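Long-range contact in Cwp19 (PDB 5OQ3), which is a cell-wall protein whose glycoside hydrolase domain, a TIM barrel, makes up this chain, and which probably cleaves peptidoglycan: residues H113-R127 with Y182-Y194. Sequence-based numbering, arbitrary orientation.
Sequences HKRGMEFHAWFNPYR and YDIDGVHFDDYFY
Asp185 meets the 113-127 segment with one carboxylate oxygen that takes two hydrogen bonds: His113 NE2 gives the first to OD2 (2.7 Å), in the plane of its ring and on the syn lone pair, and the backbone N of Phe119 gives the second to OD2 (2.8 Å) on the anti lone pair. With CG anti to its own carbonyl carbon (chi1 -55°), the aspartate turns back to the start of the neighbouring strand, and its own N returns a bond to Phe119 O. Beyond this clamp, strands 118-123 and 186-189 run parallel, joined by Ala121 N to Gly186 O, His188 N to Ala121 O and Phe123 N to His188 O.

Side chains alternate between the two faces. Gly186, lacking a side chain, lets its CA pack over one face of the His120 ring, 3.9 Å from the ring centroid. Further along this side of the sheet, His188 turns its edge to the face of Trp122 (planes at 74°), and Trp122 NE1 reaches Asp190 OD1 at 2.9 Å, meeting it from above the carboxylate plane. Ala121, Phe123, Val187 and Phe189 point the other way; Ala121 packs on Ile184, and the other three meet helix 165-181, where apolar groups suit the layer between barrel and helices.

Past the strands, one water links Asn124 OD1, Tyr126 N and Tyr192 O; another joins Asn124 ND2 to Asp190 OD2. In the second shell, Tyr286 OH hydrogen-bonds both His120 and His188. These are the third and fourth strands of the TIM barrel, here apolar toward the helices, with histidines, Trp122 and Asp190 toward the interior; the two donors on Asp185 OD2 would favour the charged carboxylate and would help offset Glu118 OE1, 3.7 Å from Asp185 OD1.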
ATOM      1  N   HIS A 113      -2.621 -11.761  16.036  1.00  8.80           N
ATOM      2  CA  HIS A 113      -2.726 -11.288  17.395  1.00  8.66           C
ATOM      3  C   HIS A 113      -2.233 -12.286  18.451  1.00 10.12           C
ATOM      4  O   HIS A 113      -1.645 -11.886  19.460  1.00 11.46           O
ATOM      5  CB  HIS A 113      -4.147 -10.892  17.670  1.00  8.36           C
ATOM      6  CG  HIS A 113      -4.544  -9.614  16.979  1.00  8.31           C
ATOM      7  ND1 HIS A 113      -5.857  -9.175  16.911  1.00  9.76           N
ATOM      8  CD2 HIS A 113      -3.801  -8.671  16.346  1.00  9.89           C
ATOM      9  CE1 HIS A 113      -5.887  -7.994  16.312  1.00  9.96           C
ATOM     10  NE2 HIS A 113      -4.653  -7.662  15.961  1.00 10.33           N
ATOM     11  N   LYS A 114      -2.457 -13.582  18.208  1.00 10.03           N
ATOM     12  CA  LYS A 114      -1.956 -14.595  19.171  1.00 12.03           C
ATOM     13  C   LYS A 114      -0.435 -14.592  19.243  1.00 13.52           C
ATOM     14  O   LYS A 114       0.133 -15.031  20.248  1.00 17.26           O
ATOM     15  CB  LYS A 114      -2.487 -15.996  18.791  1.00 13.18           C
ATOM     16  CG  LYS A 114      -3.938 -16.137  19.231  1.00 14.72           C
ATOM     17  CD  LYS A 114      -4.480 -17.546  19.042  1.00 16.54           C
ATOM     18  CE  LYS A 114      -4.556 -17.943  17.588  1.00 16.06           C
ATOM     19  NZ  LYS A 114      -5.147 -19.295  17.478  1.00 16.94           N
ATOM     20  N   ARG A 115       0.228 -14.118  18.189  1.00 12.04           N
ATOM     21  CA  ARG A 115       1.668 -14.000  18.152  1.00 12.93           C
ATOM     22  C   ARG A 115       2.164 -12.585  18.554  1.00 13.37           C
ATOM     23  O   ARG A 115       3.340 -12.269  18.383  1.00 15.75           O
ATOM     24  CB  ARG A 115       2.168 -14.341  16.755  1.00 13.83           C
ATOM     25  CG  ARG A 115       2.028 -15.810  16.420  1.00 13.66           C
ATOM     26  CD  ARG A 115       2.207 -16.030  14.933  1.00 14.57           C
ATOM     27  NE  ARG A 115       2.162 -17.440  14.627  1.00 16.37           N
ATOM     28  CZ  ARG A 115       1.065 -18.181  14.586  1.00 15.53           C
ATOM     29  NH1 ARG A 115      -0.140 -17.660  14.794  1.00 14.35           N
ATOM     30  NH2 ARG A 115       1.160 -19.485  14.333  1.00 19.25           N
ATOM     31  N   GLY A 116       1.301 -11.745  19.097  1.00 12.86           N
ATOM     32  CA  GLY A 116       1.693 -10.415  19.513  1.00 13.34           C
ATOM     33  C   GLY A 116       2.041  -9.485  18.365  1.00 13.66           C
ATOM     34  O   GLY A 116       2.811  -8.541  18.554  1.00 19.03           O
ATOM     35  N   MET A 117       1.466  -9.759  17.181  1.00 10.69           N
ATOM     36  CA  MET A 117       1.718  -8.948  16.004  1.00 10.13           C
ATOM     37  C   MET A 117       0.488  -8.119  15.668  1.00  9.87           C
ATOM     38  O   MET A 117      -0.635  -8.592  15.806  1.00 14.03           O
ATOM     39  CB  MET A 117       2.050  -9.822  14.809  1.00 11.81           C
ATOM     40  CG  MET A 117       3.256 -10.712  15.039  1.00 12.92           C
ATOM     41  SD  MET A 117       3.609 -11.957  13.838  1.00 15.18           S
ATOM     42  CE  MET A 117       4.407 -11.017  12.560  1.00 16.27           C
ATOM     43  N   GLU A 118       0.711  -6.871  15.266  1.00  9.04           N
ATOM     44  CA  GLU A 118      -0.357  -6.023  14.780  1.00  9.25           C
ATOM     45  C   GLU A 118      -0.689  -6.374  13.334  1.00  8.60           C
ATOM     46  O   GLU A 118       0.134  -6.981  12.610  1.00 10.18           O
ATOM     47  CB  GLU A 118       0.018  -4.539  14.893  1.00 12.14           C
ATOM     48  CG  GLU A 118       0.401  -4.105  16.296  1.00 19.24           C
ATOM     49  CD  GLU A 118      -0.692  -3.463  17.058  1.00 27.73           C
ATOM     50  OE1 GLU A 118      -1.353  -2.566  16.518  1.00 41.70           O
ATOM     51  OE2 GLU A 118      -0.836  -3.769  18.253  1.00 42.58           O
ATOM     52  N   PHE A 119      -1.912  -6.035  12.953  1.00  7.73           N
ATOM     53  CA  PHE A 119      -2.446  -6.387  11.648  1.00  7.15           C
ATOM     54  C   PHE A 119      -2.973  -5.119  10.993  1.00  7.02           C
ATOM     55  O   PHE A 119      -3.914  -4.485  11.484  1.00  7.48           O
ATOM     56  CB  PHE A 119      -3.587  -7.396  11.796  1.00  8.61           C
ATOM     57  CG  PHE A 119      -4.079  -7.911  10.478  1.00  8.84           C
ATOM     58  CD1 PHE A 119      -4.992  -7.188   9.729  1.00  8.90           C
ATOM     59  CD2 PHE A 119      -3.618  -9.133   9.978  1.00  9.42           C
ATOM     60  CE1 PHE A 119      -5.432  -7.648   8.519  1.00  8.47           C
ATOM     61  CE2 PHE A 119      -4.073  -9.601   8.754  1.00  9.65           C
ATOM     62  CZ  PHE A 119      -4.987  -8.860   8.039  1.00  9.49           C
ATOM     63  N   HIS A 120      -2.397  -4.728   9.877  1.00  6.82           N
ATOM     64  CA  HIS A 120      -2.882  -3.609   9.056  1.00  6.70           C
ATOM     65  C   HIS A 120      -3.478  -4.195   7.772  1.00  5.85           C
ATOM     66  O   HIS A 120      -2.826  -4.915   7.045  1.00  7.82           O
ATOM     67  CB  HIS A 120      -1.790  -2.613   8.705  1.00  7.77           C
ATOM     68  CG  HIS A 120      -1.271  -1.847   9.879  1.00  8.01           C
ATOM     69  ND1 HIS A 120      -0.652  -0.624   9.742  1.00  8.81           N
ATOM     70  CD2 HIS A 120      -1.298  -2.105  11.214  1.00  9.52           C
ATOM     71  CE1 HIS A 120      -0.305  -0.182  10.936  1.00  8.09           C
ATOM     72  NE2 HIS A 120      -0.673  -1.058  11.844  1.00  9.38           N
ATOM     73  N   ALA A 121      -4.740  -3.888   7.512  1.00  6.14           N
ATOM     74  CA  ALA A 121      -5.442  -4.283   6.294  1.00  6.27           C
ATOM     75  C   ALA A 121      -5.079  -3.339   5.165  1.00  6.57           C
ATOM     76  O   ALA A 121      -5.336  -2.125   5.259  1.00  7.83           O
ATOM     77  CB  ALA A 121      -6.943  -4.264   6.541  1.00  6.56           C
ATOM     78  N   TRP A 122      -4.479  -3.898   4.105  1.00  6.80           N
ATOM     79  CA  TRP A 122      -4.022  -3.151   2.968  1.00  7.26           C
ATOM     80  C   TRP A 122      -5.034  -3.261   1.805  1.00  6.93           C
ATOM     81  O   TRP A 122      -5.418  -4.358   1.397  1.00  7.19           O
ATOM     82  CB  TRP A 122      -2.626  -3.631   2.617  1.00  8.24           C
ATOM     83  CG  TRP A 122      -2.041  -3.420   1.269  1.00  9.36           C
ATOM     84  CD1 TRP A 122      -2.373  -2.461   0.332  1.00  9.25           C
ATOM     85  CD2 TRP A 122      -0.937  -4.135   0.727  1.00 10.68           C
ATOM     86  NE1 TRP A 122      -1.577  -2.599  -0.766  1.00 10.75           N
ATOM     87  CE2 TRP A 122      -0.701  -3.619  -0.558  1.00 10.55           C
ATOM     88  CE3 TRP A 122      -0.153  -5.203   1.172  1.00 10.44           C
ATOM     89  CZ2 TRP A 122       0.324  -4.101  -1.395  1.00 11.53           C
ATOM     90  CZ3 TRP A 122       0.842  -5.704   0.336  1.00 11.91           C
ATOM     91  CH2 TRP A 122       1.067  -5.149  -0.929  1.00 13.57           C
ATOM     92  N   PHE A 123      -5.387  -2.094   1.296  1.00  7.18           N
ATOM     93  CA  PHE A 123      -6.340  -1.936   0.194  1.00  7.57           C
ATOM     94  C   PHE A 123      -5.692  -1.200  -0.984  1.00  8.54           C
ATOM     95  O   PHE A 123      -4.945  -0.221  -0.788  1.00  9.33           O
ATOM     96  CB  PHE A 123      -7.538  -1.097   0.644  1.00  7.00           C
ATOM     97  CG  PHE A 123      -8.290  -1.648   1.817  1.00  8.34           C
ATOM     98  CD1 PHE A 123      -7.879  -1.409   3.141  1.00  8.13           C
ATOM     99  CD2 PHE A 123      -9.502  -2.290   1.629  1.00  8.86           C
ATOM    100  CE1 PHE A 123      -8.591  -1.894   4.205  1.00  8.53           C
ATOM    101  CE2 PHE A 123     -10.208  -2.786   2.701  1.00  9.84           C
ATOM    102  CZ  PHE A 123      -9.772  -2.564   4.003  1.00  9.31           C
ATOM    103  N   ASN A 124      -6.042  -1.617  -2.207  1.00  8.90           N
ATOM    104  CA  ASN A 124      -5.759  -0.842  -3.417  1.00  8.54           C
ATOM    105  C   ASN A 124      -7.082  -0.137  -3.791  1.00  9.73           C
ATOM    106  O   ASN A 124      -8.056  -0.810  -4.086  1.00 10.31           O
ATOM    107  CB  ASN A 124      -5.226  -1.753  -4.513  1.00  9.16           C
ATOM    108  CG  ASN A 124      -4.928  -1.002  -5.791  1.00 10.17           C
ATOM    109  OD1 ASN A 124      -5.728  -0.161  -6.233  1.00 11.68           O
ATOM    110  ND2 ASN A 124      -3.792  -1.351  -6.436  1.00 11.98           N
ATOM    111  N   PRO A 125      -7.157   1.207  -3.712  1.00  8.78           N
ATOM    112  CA  PRO A 125      -8.473   1.819  -3.868  1.00  9.52           C
ATOM    113  C   PRO A 125      -9.071   1.725  -5.289  1.00  9.47           C
ATOM    114  O   PRO A 125     -10.257   1.408  -5.410  1.00 11.49           O
ATOM    115  CB  PRO A 125      -8.226   3.296  -3.466  1.00 11.12           C
ATOM    116  CG  PRO A 125      -6.756   3.489  -3.536  1.00 12.23           C
ATOM    117  CD  PRO A 125      -6.131   2.170  -3.271  1.00 11.52           C
ATOM    118  N   TYR A 126      -8.305   2.100  -6.326  1.00  9.86           N
ATOM    119  CA  TYR A 126      -8.894   2.381  -7.658  1.00  9.71           C
ATOM    120  C   TYR A 126      -8.721   1.263  -8.708  1.00  9.94           C
ATOM    121  O   TYR A 126      -9.387   1.327  -9.718  1.00 10.36           O
ATOM    122  CB  TYR A 126      -8.341   3.663  -8.282  1.00  9.79           C
ATOM    123  CG  TYR A 126      -8.327   4.896  -7.377  1.00  9.84           C
ATOM    124  CD1 TYR A 126      -9.491   5.470  -6.895  1.00  9.71           C
ATOM    125  CD2 TYR A 126      -7.134   5.505  -7.057  1.00 12.19           C
ATOM    126  CE1 TYR A 126      -9.464   6.602  -6.102  1.00  9.34           C
ATOM    127  CE2 TYR A 126      -7.083   6.658  -6.296  1.00 11.30           C
ATOM    128  CZ  TYR A 126      -8.262   7.216  -5.828  1.00  9.31           C
ATOM    129  OH  TYR A 126      -8.176   8.347  -5.068  1.00  9.39           O
ATOM    130  N   ARG A 127      -7.847   0.267  -8.483  1.00  9.20           N
ATOM    131  CA  ARG A 127      -7.654  -0.756  -9.494  1.00 11.96           C
ATOM    132  C   ARG A 127      -8.927  -1.541  -9.678  1.00 13.04           C
ATOM    133  O   ARG A 127      -9.590  -1.921  -8.701  1.00 14.92           O
ATOM    134  CB  ARG A 127      -6.527  -1.692  -9.042  1.00 13.58           C
ATOM    135  CG  ARG A 127      -6.392  -3.016  -9.825  1.00 15.04           C
ATOM    136  CD  ARG A 127      -5.344  -3.920  -9.190  1.00 16.87           C
ATOM    137  NE  ARG A 127      -4.003  -3.388  -9.377  1.00 17.93           N
ATOM    138  CZ  ARG A 127      -2.955  -3.668  -8.600  1.00 18.13           C
ATOM    139  NH1 ARG A 127      -3.057  -4.525  -7.591  1.00 17.02           N
ATOM    140  NH2 ARG A 127      -1.775  -3.108  -8.859  1.00 19.31           N
ATOM    141  N   TYR A 182     -14.128  -6.391  11.652  1.00  7.81           N
ATOM    142  CA  TYR A 182     -12.914  -7.145  11.897  1.00  7.49           C
ATOM    143  C   TYR A 182     -11.995  -6.389  12.854  1.00  6.42           C
ATOM    144  O   TYR A 182     -11.924  -5.160  12.780  1.00  7.73           O
ATOM    145  CB  TYR A 182     -12.168  -7.445  10.590  1.00  8.21           C
ATOM    146  CG  TYR A 182     -12.987  -8.307   9.629  1.00  7.21           C
ATOM    147  CD1 TYR A 182     -13.009  -9.686   9.751  1.00  8.31           C
ATOM    148  CD2 TYR A 182     -13.757  -7.727   8.643  1.00  8.72           C
ATOM    149  CE1 TYR A 182     -13.780 -10.457   8.895  1.00  9.29           C
ATOM    150  CE2 TYR A 182     -14.519  -8.468   7.764  1.00  9.06           C
ATOM    151  CZ  TYR A 182     -14.547  -9.860   7.908  1.00 10.25           C
ATOM    152  OH  TYR A 182     -15.310 -10.600   7.015  1.00 11.41           O
ATOM    153  N   ASP A 183     -11.214  -7.118  13.616  1.00  7.65           N
ATOM    154  CA  ASP A 183     -10.367  -6.530  14.669  1.00  8.30           C
ATOM    155  C   ASP A 183      -9.008  -6.086  14.126  1.00  7.94           C
ATOM    156  O   ASP A 183      -7.942  -6.476  14.641  1.00  8.78           O
ATOM    157  CB  ASP A 183     -10.203  -7.560  15.798  1.00 10.16           C
ATOM    158  CG  ASP A 183      -9.436  -7.035  16.969  1.00 12.94           C
ATOM    159  OD1 ASP A 183      -9.550  -5.822  17.232  1.00 14.85           O
ATOM    160  OD2 ASP A 183      -8.715  -7.843  17.607  1.00 16.72           O
ATOM    161  N   ILE A 184      -9.047  -5.268  13.089  1.00  7.18           N
ATOM    162  CA  ILE A 184      -7.838  -4.730  12.550  1.00  7.81           C
ATOM    163  C   ILE A 184      -7.198  -3.691  13.432  1.00  7.85           C
ATOM    164  O   ILE A 184      -7.874  -2.970  14.157  1.00  9.30           O
ATOM    165  CB  ILE A 184      -8.046  -4.181  11.121  1.00  9.05           C
ATOM    166  CG1 ILE A 184      -9.052  -3.016  11.095  1.00 10.39           C
ATOM    167  CG2 ILE A 184      -8.523  -5.295  10.159  1.00  9.53           C
ATOM    168  CD1 ILE A 184      -9.092  -2.303   9.750  1.00 10.69           C
ATOM    169  N   ASP A 185      -5.890  -3.504  13.297  1.00  7.56           N
ATOM    170  CA  ASP A 185      -5.167  -2.438  14.027  1.00  7.58           C
ATOM    171  C   ASP A 185      -4.876  -1.206  13.169  1.00  6.72           C
ATOM    172  O   ASP A 185      -4.678  -0.106  13.685  1.00  7.92           O
ATOM    173  CB  ASP A 185      -3.842  -2.993  14.551  1.00  7.85           C
ATOM    174  CG  ASP A 185      -4.055  -4.204  15.387  1.00  8.93           C
ATOM    175  OD1 ASP A 185      -4.688  -4.073  16.457  1.00 10.53           O
ATOM    176  OD2 ASP A 185      -3.671  -5.326  15.007  1.00  9.43           O
ATOM    177  N   GLY A 186      -4.920  -1.389  11.843  1.00  6.44           N
ATOM    178  CA  GLY A 186      -4.623  -0.316  10.886  1.00  6.44           C
ATOM    179  C   GLY A 186      -5.265  -0.565   9.545  1.00  5.87           C
ATOM    180  O   GLY A 186      -5.596  -1.716   9.208  1.00  6.59           O
ATOM    181  N   VAL A 187      -5.409   0.520   8.799  1.00  5.42           N
ATOM    182  CA  VAL A 187      -5.802   0.509   7.367  1.00  5.35           C
ATOM    183  C   VAL A 187      -4.637   1.138   6.603  1.00  6.04           C
ATOM    184  O   VAL A 187      -4.124   2.173   7.021  1.00  6.30           O
ATOM    185  CB  VAL A 187      -7.123   1.324   7.181  1.00  5.79           C
ATOM    186  CG1 VAL A 187      -7.414   1.542   5.701  1.00  6.86           C
ATOM    187  CG2 VAL A 187      -8.275   0.680   7.949  1.00  6.95           C
ATOM    188  N   HIS A 188      -4.250   0.489   5.505  1.00  6.15           N
ATOM    189  CA  HIS A 188      -3.089   0.859   4.739  1.00  6.44           C
ATOM    190  C   HIS A 188      -3.434   0.932   3.245  1.00  5.98           C
ATOM    191  O   HIS A 188      -4.062  -0.012   2.713  1.00  7.14           O
ATOM    192  CB  HIS A 188      -2.043  -0.225   4.934  1.00  6.70           C
ATOM    193  CG  HIS A 188      -0.728  -0.008   4.241  1.00  7.17           C
ATOM    194  ND1 HIS A 188       0.352   0.546   4.889  1.00  8.57           N
ATOM    195  CD2 HIS A 188      -0.302  -0.357   3.013  1.00  7.39           C
ATOM    196  CE1 HIS A 188       1.390   0.556   4.067  1.00  8.78           C
ATOM    197  NE2 HIS A 188       1.022   0.018   2.922  1.00  7.86           N
ATOM    198  N   PHE A 189      -3.035   2.016   2.572  1.00  5.77           N
ATOM    199  CA  PHE A 189      -3.041   2.071   1.095  1.00  6.70           C
ATOM    200  C   PHE A 189      -1.592   2.095   0.634  1.00  6.84           C
ATOM    201  O   PHE A 189      -0.760   2.752   1.260  1.00  7.71           O
ATOM    202  CB  PHE A 189      -3.725   3.356   0.544  1.00  7.77           C
ATOM    203  CG  PHE A 189      -5.220   3.473   0.791  1.00  8.61           C
ATOM    204  CD1 PHE A 189      -6.018   2.473   1.373  1.00  9.86           C
ATOM    205  CD2 PHE A 189      -5.847   4.609   0.366  1.00 11.39           C
ATOM    206  CE1 PHE A 189      -7.388   2.647   1.556  1.00 10.29           C
ATOM    207  CE2 PHE A 189      -7.211   4.767   0.511  1.00 13.43           C
ATOM    208  CZ  PHE A 189      -7.969   3.802   1.103  1.00 11.94           C
ATOM    209  N   ASP A 190      -1.321   1.408  -0.480  1.00  7.87           N
ATOM    210  CA  ASP A 190      -0.015   1.494  -1.106  1.00  8.47           C
ATOM    211  C   ASP A 190       0.008   2.611  -2.146  1.00  8.94           C
ATOM    212  O   ASP A 190      -0.685   3.636  -1.979  1.00  8.66           O
ATOM    213  CB  ASP A 190       0.484   0.128  -1.597  1.00 10.82           C
ATOM    214  CG  ASP A 190      -0.358  -0.479  -2.691  1.00 12.64           C
ATOM    215  OD1 ASP A 190      -1.607  -0.384  -2.599  1.00 14.98           O
ATOM    216  OD2 ASP A 190       0.196  -1.168  -3.585  1.00 18.44           O
ATOM    217  N   ASP A 191       0.797   2.494  -3.204  1.00  9.52           N
ATOM    218  CA  ASP A 191       1.269   3.659  -3.932  1.00  9.90           C
ATOM    219  C   ASP A 191       0.517   3.963  -5.224  1.00  9.91           C
ATOM    220  O   ASP A 191       0.927   4.884  -5.935  1.00 12.98           O
ATOM    221  CB  ASP A 191       2.771   3.489  -4.246  1.00 11.61           C
ATOM    222  CG  ASP A 191       3.104   2.163  -4.960  1.00 15.13           C
ATOM    223  OD1 ASP A 191       2.920   1.042  -4.386  1.00 14.25           O
ATOM    224  OD2 ASP A 191       3.557   2.246  -6.121  1.00 19.28           O
ATOM    225  N   TYR A 192      -0.593   3.269  -5.495  1.00  9.12           N
ATOM    226  CA  TYR A 192      -1.301   3.426  -6.757  1.00  9.78           C
ATOM    227  C   TYR A 192      -2.475   4.385  -6.595  1.00 10.33           C
ATOM    228  O   TYR A 192      -3.376   4.169  -5.776  1.00 11.03           O
ATOM    229  CB  TYR A 192      -1.753   2.097  -7.352  1.00 12.44           C
ATOM    230  CG  TYR A 192      -0.632   1.131  -7.608  1.00 14.02           C
ATOM    231  CD1 TYR A 192       0.208   1.293  -8.704  1.00 16.09           C
ATOM    232  CD2 TYR A 192      -0.393   0.061  -6.749  1.00 15.56           C
ATOM    233  CE1 TYR A 192       1.243   0.411  -8.940  1.00 19.81           C
ATOM    234  CE2 TYR A 192       0.652  -0.831  -6.985  1.00 17.60           C
ATOM    235  CZ  TYR A 192       1.440  -0.653  -8.084  1.00 17.79           C
ATOM    236  OH  TYR A 192       2.469  -1.527  -8.302  1.00 23.51           O
ATOM    237  N   PHE A 193      -2.442   5.437  -7.409  1.00  9.57           N
ATOM    238  CA  PHE A 193      -3.465   6.424  -7.405  1.00  9.34           C
ATOM    239  C   PHE A 193      -3.946   6.604  -8.847  1.00  9.47           C
ATOM    240  O   PHE A 193      -4.413   5.633  -9.430  1.00 11.46           O
ATOM    241  CB  PHE A 193      -2.968   7.704  -6.687  1.00 11.55           C
ATOM    242  CG  PHE A 193      -2.669   7.466  -5.259  1.00 12.64           C
ATOM    243  CD1 PHE A 193      -3.695   7.442  -4.349  1.00 13.41           C
ATOM    244  CD2 PHE A 193      -1.384   7.103  -4.858  1.00 13.18           C
ATOM    245  CE1 PHE A 193      -3.459   7.179  -3.046  1.00 16.47           C
ATOM    246  CE2 PHE A 193      -1.148   6.829  -3.547  1.00 14.99           C
ATOM    247  CZ  PHE A 193      -2.179   6.865  -2.635  1.00 12.98           C
ATOM    248  N   TYR A 194      -3.751   7.752  -9.475  1.00 10.70           N
ATOM    249  CA  TYR A 194      -4.047   7.853 -10.895  1.00  9.74           C
ATOM    250  C   TYR A 194      -2.966   7.070 -11.622  1.00 10.23           C
ATOM    251  O   TYR A 194      -1.813   7.070 -11.185  1.00 11.73           O
ATOM    252  CB  TYR A 194      -4.028   9.316 -11.368  1.00  9.07           C
ATOM    253  CG  TYR A 194      -5.264  10.102 -11.073  1.00  8.30           C
ATOM    254  CD1 TYR A 194      -5.433  10.733  -9.854  1.00  7.83           C
ATOM    255  CD2 TYR A 194      -6.261  10.263 -12.047  1.00  8.50           C
ATOM    256  CE1 TYR A 194      -6.580  11.497  -9.584  1.00  8.12           C
ATOM    257  CE2 TYR A 194      -7.399  11.026 -11.799  1.00  8.00           C
ATOM    258  CZ  TYR A 194      -7.565  11.601 -10.553  1.00  8.18           C
ATOM    259  OH  TYR A 194      -8.698  12.325 -10.318  1.00  8.11           O
TER
HETATM  260  O   HOH W   1      -5.375   2.461  -6.639  1.00 12.16           O
HETATM  261  O   HOH W   2      -1.961  -2.708  -4.598  1.00 17.18           O